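Local coordinates for T-cell surface glycoprotein CD1A1 antigen (Gallus gallus, PDB 3JVG), which probably presents lipid antigens to T cells at the cell surface, the MHC-class-I-like part of its ectodomain forming the antigen-binding groove, at residues P54-G59 with L166-Q171; I105-D110 with L157-C162. All blocks are in the same frame, centred on the assembly; numbering follows the deposited sequence.

Interaction 1 (P54-G59 with L166-Q171); sequences PSLPKG and LRLFIQ
S55 and L56 meet L168 and F169 in a small, mainly apolar contact with no hydrogen bond across it, joining the lead-in to the first long helix of the MHC-like domain (58-82) to the C-terminal part of the second (148-172). Only 163 Å² is buried between 54-59 and 166-171, and four residues share it. The nearest backbone pair, the CA atoms of S55 and F169, is 7.6 Å apart, so side chains bridge most of the gap.

The F169 ring is approached at its edge. S55 OG lies near the ring plane, 3.5 Å from F169 CE1. L56 CD2 is modelled at the same corner, 3.8 Å from F169 CE1, but its bond to CG is unusually short and the distance is doubtful. S55 OG does not depend on the ring for its polar partner: it is hydrogen-bonded to L52 O, one turn back. With chi1 at 82°, the hydroxyl is tucked between its own backbone N and carbonyl carbon, where it can make that bond and still border the phenyl.

The two leucines form the other half of the contact. The CB of L168 points toward 54-59, and CD2 is modelled 3.4 Å from L56 CD1; as the L56 side chain is not staggered, this tightness may not be real. CG of L168 stands anti to the backbone N (chi1 163°), and CD1 lies 4.0 Å from S55 O. L56 CD1 meets L168 alone, while CD2 lies between L168 and the F169 edge.

The contact thus links the two helices flanking the groove of the MHC-like fold, near one end. P57 N-caps helix 58-82, whose W61 touches both L56 and F169; L166, on the other helix, packs on L8 of strand 6-18 and L99 of strand 89-99.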
loop_
_atom_site.group_PDB
_atom_site.type_symbol
_atom_site.label_atom_id
_atom_site.label_comp_id
_atom_site.label_asym_id
_atom_site.label_seq_id
_atom_site.Cartn_x
_atom_site.Cartn_y
_atom_site.Cartn_z
ATOM N N PRO A 54 -20.879 -12.392 6.939
ATOM C CA PRO A 54 -22.047 -12.430 7.788
ATOM C C PRO A 54 -22.476 -11.055 8.260
ATOM O O PRO A 54 -23.520 -10.937 8.936
ATOM C CB PRO A 54 -21.568 -13.262 8.999
ATOM C CG PRO A 54 -20.195 -13.845 8.596
ATOM C CD PRO A 54 -19.670 -12.808 7.678
ATOM N N SER A 55 -21.706 -10.018 7.918
ATOM C CA SER A 55 -22.057 -8.696 8.383
ATOM C C SER A 55 -23.224 -8.120 7.596
ATOM O O SER A 55 -23.904 -7.255 8.108
ATOM C CB SER A 55 -20.851 -7.742 8.421
ATOM O OG SER A 55 -20.598 -7.196 7.128
ATOM N N LEU A 56 -23.465 -8.618 6.379
ATOM C CA LEU A 56 -24.629 -8.180 5.570
ATOM C C LEU A 56 -25.335 -9.409 5.013
ATOM O O LEU A 56 -24.690 -10.452 4.844
ATOM C CB LEU A 56 -24.169 -7.358 4.376
ATOM C CG LEU A 56 -23.749 -5.881 4.288
ATOM C CD1 LEU A 56 -24.489 -4.914 5.256
ATOM C CD2 LEU A 56 -22.399 -5.788 4.406
ATOM N N PRO A 57 -26.650 -9.310 4.735
ATOM C CA PRO A 57 -27.298 -10.458 4.104
ATOM C C PRO A 57 -26.835 -10.679 2.661
ATOM O O PRO A 57 -26.417 -9.747 1.960
ATOM C CB PRO A 57 -28.816 -10.124 4.145
ATOM C CG PRO A 57 -28.929 -8.684 4.595
ATOM C CD PRO A 57 -27.559 -8.151 4.918
ATOM N N LYS A 58 -26.917 -11.920 2.247
ATOM C CA LYS A 58 -26.644 -12.322 0.900
ATOM C C LYS A 58 -27.146 -11.308 -0.161
ATOM O O LYS A 58 -26.378 -10.877 -0.987
ATOM C CB LYS A 58 -27.281 -13.707 0.702
ATOM C CG LYS A 58 -26.320 -14.790 0.182
ATOM C CD LYS A 58 -25.390 -14.275 -0.967
ATOM C CE LYS A 58 -25.038 -15.393 -1.980
ATOM N NZ LYS A 58 -23.863 -15.007 -2.843
ATOM N N GLY A 59 -28.420 -10.910 -0.136
ATOM C CA GLY A 59 -28.935 -9.972 -1.116
ATOM C C GLY A 59 -28.128 -8.675 -1.213
ATOM O O GLY A 59 -27.886 -8.205 -2.308
ATOM N N LEU A 166 -19.427 1.603 6.230
ATOM C CA LEU A 166 -18.282 1.893 7.096
ATOM C C LEU A 166 -18.622 1.672 8.586
ATOM O O LEU A 166 -17.927 0.883 9.252
ATOM C CB LEU A 166 -17.669 3.311 6.847
ATOM C CG LEU A 166 -16.446 3.691 7.695
ATOM C CD1 LEU A 166 -15.332 2.593 7.705
ATOM C CD2 LEU A 166 -15.817 5.066 7.388
ATOM N N ARG A 167 -19.687 2.328 9.092
ATOM C CA ARG A 167 -20.028 2.254 10.522
ATOM C C ARG A 167 -20.188 0.808 10.931
ATOM O O ARG A 167 -19.692 0.375 11.982
ATOM C CB ARG A 167 -21.325 2.960 10.856
ATOM C CG ARG A 167 -21.232 4.424 10.685
ATOM C CD ARG A 167 -22.437 5.135 11.297
ATOM N NE ARG A 167 -21.872 6.151 12.169
ATOM C CZ ARG A 167 -21.743 7.441 11.856
ATOM N NH1 ARG A 167 -22.214 7.915 10.694
ATOM N NH2 ARG A 167 -21.179 8.272 12.737
ATOM N N LEU A 168 -20.886 0.073 10.083
ATOM C CA LEU A 168 -21.119 -1.326 10.296
ATOM C C LEU A 168 -19.831 -2.179 10.258
ATOM O O LEU A 168 -19.695 -3.120 11.049
ATOM C CB LEU A 168 -22.057 -1.773 9.211
ATOM C CG LEU A 168 -22.131 -3.255 9.001
ATOM C CD1 LEU A 168 -23.132 -3.841 9.995
ATOM C CD2 LEU A 168 -22.628 -3.394 7.601
ATOM N N PHE A 169 -18.916 -1.876 9.331
ATOM C CA PHE A 169 -17.631 -2.593 9.217
ATOM C C PHE A 169 -16.696 -2.307 10.421
ATOM O O PHE A 169 -15.985 -3.214 10.898
ATOM C CB PHE A 169 -16.918 -2.235 7.890
ATOM C CG PHE A 169 -17.489 -2.936 6.662
ATOM C CD1 PHE A 169 -18.592 -3.796 6.761
ATOM C CD2 PHE A 169 -16.926 -2.743 5.409
ATOM C CE1 PHE A 169 -19.088 -4.467 5.645
ATOM C CE2 PHE A 169 -17.437 -3.419 4.280
ATOM C CZ PHE A 169 -18.526 -4.287 4.407
ATOM N N ILE A 170 -16.694 -1.057 10.899
ATOM C CA ILE A 170 -15.991 -0.717 12.147
ATOM C C ILE A 170 -16.444 -1.643 13.297
ATOM O O ILE A 170 -15.610 -2.131 14.067
ATOM C CB ILE A 170 -16.184 0.751 12.565
ATOM C CG1 ILE A 170 -15.615 1.699 11.497
ATOM C CG2 ILE A 170 -15.559 1.018 13.979
ATOM C CD1 ILE A 170 -15.989 3.161 11.728
ATOM N N GLN A 171 -17.748 -1.908 13.385
ATOM C CA GLN A 171 -18.271 -2.768 14.430
ATOM C C GLN A 171 -17.996 -4.231 14.156
ATOM O O GLN A 171 -17.569 -4.936 15.042
ATOM C CB GLN A 171 -19.782 -2.568 14.666
ATOM C CG GLN A 171 -20.179 -1.428 15.656
ATOM C CD GLN A 171 -19.082 -1.079 16.678
ATOM O OE1 GLN A 171 -18.494 0.019 16.635
ATOM N NE2 GLN A 171 -18.779 -2.028 17.572
#

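Interaction 2 (I105-D110 with L157-C162); sequences IRTFFD and LLNDTC. With NAG (2-acetamido-2-deoxy-beta-D-glucopyranose), chain I.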
loop_
_atom_site.group_PDB
_atom_site.type_symbol
_atom_site.label_atom_id
_atom_site.label_comp_id
_atom_site.label_asym_id
_atom_site.label_seq_id
_atom_site.Cartn_x
_atom_site.Cartn_y
_atom_site.Cartn_z
ATOM N N ILE A 105 -17.770 13.504 8.016
ATOM C CA ILE A 105 -17.638 12.595 6.879
ATOM C C ILE A 105 -16.774 13.249 5.825
ATOM O O ILE A 105 -16.979 14.424 5.514
ATOM C CB ILE A 105 -19.035 12.239 6.289
ATOM C CG1 ILE A 105 -19.848 11.421 7.302
ATOM C CG2 ILE A 105 -18.933 11.487 4.950
ATOM C CD1 ILE A 105 -21.364 11.628 7.167
ATOM N N ARG A 106 -15.797 12.504 5.298
ATOM C CA ARG A 106 -15.142 12.928 4.061
ATOM C C ARG A 106 -15.382 11.845 3.031
ATOM O O ARG A 106 -15.268 10.658 3.353
ATOM C CB ARG A 106 -13.652 13.201 4.258
ATOM C CG ARG A 106 -12.905 13.625 2.938
ATOM C CD ARG A 106 -11.413 13.840 3.188
ATOM N NE ARG A 106 -10.718 12.557 3.257
ATOM C CZ ARG A 106 -10.108 11.972 2.235
ATOM N NH1 ARG A 106 -10.079 12.538 1.023
ATOM N NH2 ARG A 106 -9.515 10.808 2.439
ATOM N N THR A 107 -15.744 12.235 1.804
ATOM C CA THR A 107 -15.960 11.274 0.741
ATOM C C THR A 107 -14.950 11.559 -0.343
ATOM O O THR A 107 -14.440 12.674 -0.434
ATOM C CB THR A 107 -17.392 11.368 0.086
ATOM O OG1 THR A 107 -17.549 12.660 -0.550
ATOM C CG2 THR A 107 -18.472 11.083 1.077
ATOM N N PHE A 108 -14.647 10.554 -1.164
ATOM C CA PHE A 108 -13.735 10.767 -2.269
ATOM C C PHE A 108 -14.101 9.888 -3.424
ATOM O O PHE A 108 -14.555 8.747 -3.226
ATOM C CB PHE A 108 -12.261 10.541 -1.863
ATOM C CG PHE A 108 -11.994 9.223 -1.147
ATOM C CD1 PHE A 108 -12.127 9.129 0.218
ATOM C CD2 PHE A 108 -11.532 8.113 -1.857
ATOM C CE1 PHE A 108 -11.864 7.945 0.882
ATOM C CE2 PHE A 108 -11.219 6.919 -1.220
ATOM C CZ PHE A 108 -11.415 6.812 0.175
ATOM N N PHE A 109 -13.941 10.418 -4.634
ATOM C CA PHE A 109 -14.124 9.576 -5.807
ATOM C C PHE A 109 -13.249 10.262 -6.862
ATOM O O PHE A 109 -13.629 11.302 -7.412
ATOM C CB PHE A 109 -15.620 9.514 -6.212
ATOM C CG PHE A 109 -15.946 8.627 -7.433
ATOM C CD1 PHE A 109 -17.289 8.431 -7.787
ATOM C CD2 PHE A 109 -14.969 7.976 -8.168
ATOM C CE1 PHE A 109 -17.656 7.610 -8.874
ATOM C CE2 PHE A 109 -15.296 7.179 -9.254
ATOM C CZ PHE A 109 -16.664 6.994 -9.622
ATOM N N ASP A 110 -12.056 9.680 -7.053
ATOM C CA ASP A 110 -11.044 10.189 -7.943
ATOM C C ASP A 110 -10.692 9.138 -9.000
ATOM O O ASP A 110 -10.603 7.917 -8.715
ATOM C CB ASP A 110 -9.764 10.543 -7.179
ATOM C CG ASP A 110 -9.964 11.700 -6.207
ATOM O OD1 ASP A 110 -10.375 11.442 -5.072
ATOM O OD2 ASP A 110 -9.652 12.871 -6.569
ATOM N N LEU A 157 -24.431 7.150 -2.865
ATOM C CA LEU A 157 -23.527 6.038 -2.629
ATOM C C LEU A 157 -22.401 6.501 -1.727
ATOM O O LEU A 157 -22.060 5.819 -0.753
ATOM C CB LEU A 157 -22.958 5.484 -3.959
ATOM C CG LEU A 157 -23.750 4.234 -4.514
ATOM C CD1 LEU A 157 -24.861 3.652 -3.653
ATOM C CD2 LEU A 157 -24.221 4.287 -5.942
ATOM N N LEU A 158 -21.808 7.655 -2.062
ATOM C CA LEU A 158 -20.677 8.193 -1.279
ATOM C C LEU A 158 -21.126 8.648 0.115
ATOM O O LEU A 158 -20.554 8.223 1.102
ATOM C CB LEU A 158 -19.953 9.344 -2.009
ATOM C CG LEU A 158 -19.140 8.989 -3.265
ATOM C CD1 LEU A 158 -18.718 10.328 -3.983
ATOM C CD2 LEU A 158 -17.940 8.053 -2.980
ATOM N N ASN A 159 -22.180 9.444 0.208
ATOM C CA ASN A 159 -22.501 10.116 1.475
ATOM C C ASN A 159 -23.348 9.291 2.445
ATOM O O ASN A 159 -23.304 9.547 3.647
ATOM C CB ASN A 159 -23.128 11.500 1.255
ATOM C CG ASN A 159 -22.885 12.462 2.450
ATOM O OD1 ASN A 159 -21.760 12.558 2.943
ATOM N ND2 ASN A 159 -23.934 13.171 2.900
ATOM N N ASP A 160 -24.107 8.314 1.935
ATOM C CA ASP A 160 -25.028 7.546 2.762
ATOM C C ASP A 160 -24.612 6.074 2.832
ATOM O O ASP A 160 -24.274 5.535 3.903
ATOM C CB ASP A 160 -26.466 7.678 2.245
ATOM C CG ASP A 160 -26.933 9.147 2.136
ATOM O OD1 ASP A 160 -26.695 9.977 3.057
ATOM O OD2 ASP A 160 -27.526 9.494 1.098
ATOM N N THR A 161 -24.602 5.416 1.683
ATOM C CA THR A 161 -24.368 4.010 1.703
ATOM C C THR A 161 -22.910 3.620 2.064
ATOM O O THR A 161 -22.710 2.699 2.854
ATOM C CB THR A 161 -25.040 3.248 0.515
ATOM O OG1 THR A 161 -24.127 2.403 -0.180
ATOM C CG2 THR A 161 -25.856 4.118 -0.381
ATOM N N CYS A 162 -21.920 4.345 1.535
ATOM C CA CYS A 162 -20.530 4.095 1.932
ATOM C C CYS A 162 -20.329 4.285 3.437
ATOM O O CYS A 162 -19.737 3.438 4.076
ATOM C CB CYS A 162 -19.587 5.049 1.209
ATOM S SG CYS A 162 -17.955 4.457 1.299
HETATM C C1 NAG I . -23.922 14.098 4.032
HETATM C C2 NAG I . -24.586 15.451 3.665
HETATM C C3 NAG I . -24.752 16.399 4.877
HETATM C C4 NAG I . -25.603 15.698 5.944
HETATM C C5 NAG I . -25.060 14.281 6.297
HETATM C C6 NAG I . -26.132 13.504 7.088
HETATM C C7 NAG I . -24.491 15.968 1.286
HETATM C C8 NAG I . -23.810 16.707 0.186
HETATM N N2 NAG I . -23.972 16.123 2.511
HETATM O O3 NAG I . -25.336 17.646 4.507
HETATM O O4 NAG I . -25.778 16.541 7.091
HETATM O O5 NAG I . -24.589 13.497 5.170
HETATM O O6 NAG I . -25.648 12.301 7.643
HETATM O O7 NAG I . -25.479 15.260 1.031
#
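The F109 ring has L158 CD1 beyond its edge, near the ring plane, but the contact itself is made by F109 CB, 3.9 Å from L158 CD1 on segment 157-162 of helix 148-172. W128 packs edge-to-face with the same phenyl, and I95 and I154 also touch the F109 side chain. The F108 side chain points away from the helix, and this residue meets it through the backbone instead, F108 O lying 3.5 Å from L158 CD2. L158 therefore spreads its two methyls along the strand, CD1 at F109 CB and CD2 at the preceding carbonyl.

T107 fills the next position facing the helix. Its CG2 rests 3.5 Å from L158 O, a carbon-to-oxygen contact without a hydrogen bond, and also 3.8 Å from L158 CB. This is the MHC-like arrangement of a helix lying across an antiparallel sheet floor: the short axes approach to 8.3 Å with 123° between their N-to-C directions, and alternate residues I105, T107 and F109 face the helix. A pi-type turn, with C162 N bonded to L157 O at 2.7 Å, widens the helix here, and C162 SG forms a disulfide with C97 of strand 89-99.

Toward the I105 end, the N159 amide is covalently glycosylated. Its CG lies anti to the backbone N (chi1 -154°), which carries the amide outward from the helix; OD1 approaches I105 CG2 to 3.6 Å, while ND2 carries C1 of the N-acetylglucosamine. L123 touches T107, L158 and N159.

How the interactions relate
Helix 148-172 supplies one side of both contacts, its residues 157-162 lying on strand 105-113 of the sheet floor and its later residues 166-171 meeting the short helix and loop that lead into helix 58-82; the centres are about 17 Å apart. Interaction 2 is the more buried, with four of six touching residues buried against one of four in interaction 1. Neither has a hydrogen bond across it. Interaction 1 is a contact of that lead-in with a helix, made of methyls and a hydroxyl at a phenyl edge. Interaction 2 adds methyl-to-carbonyl packing to its apolar centre, and it is tied to the sheet by a disulfide and bordered by a glycan.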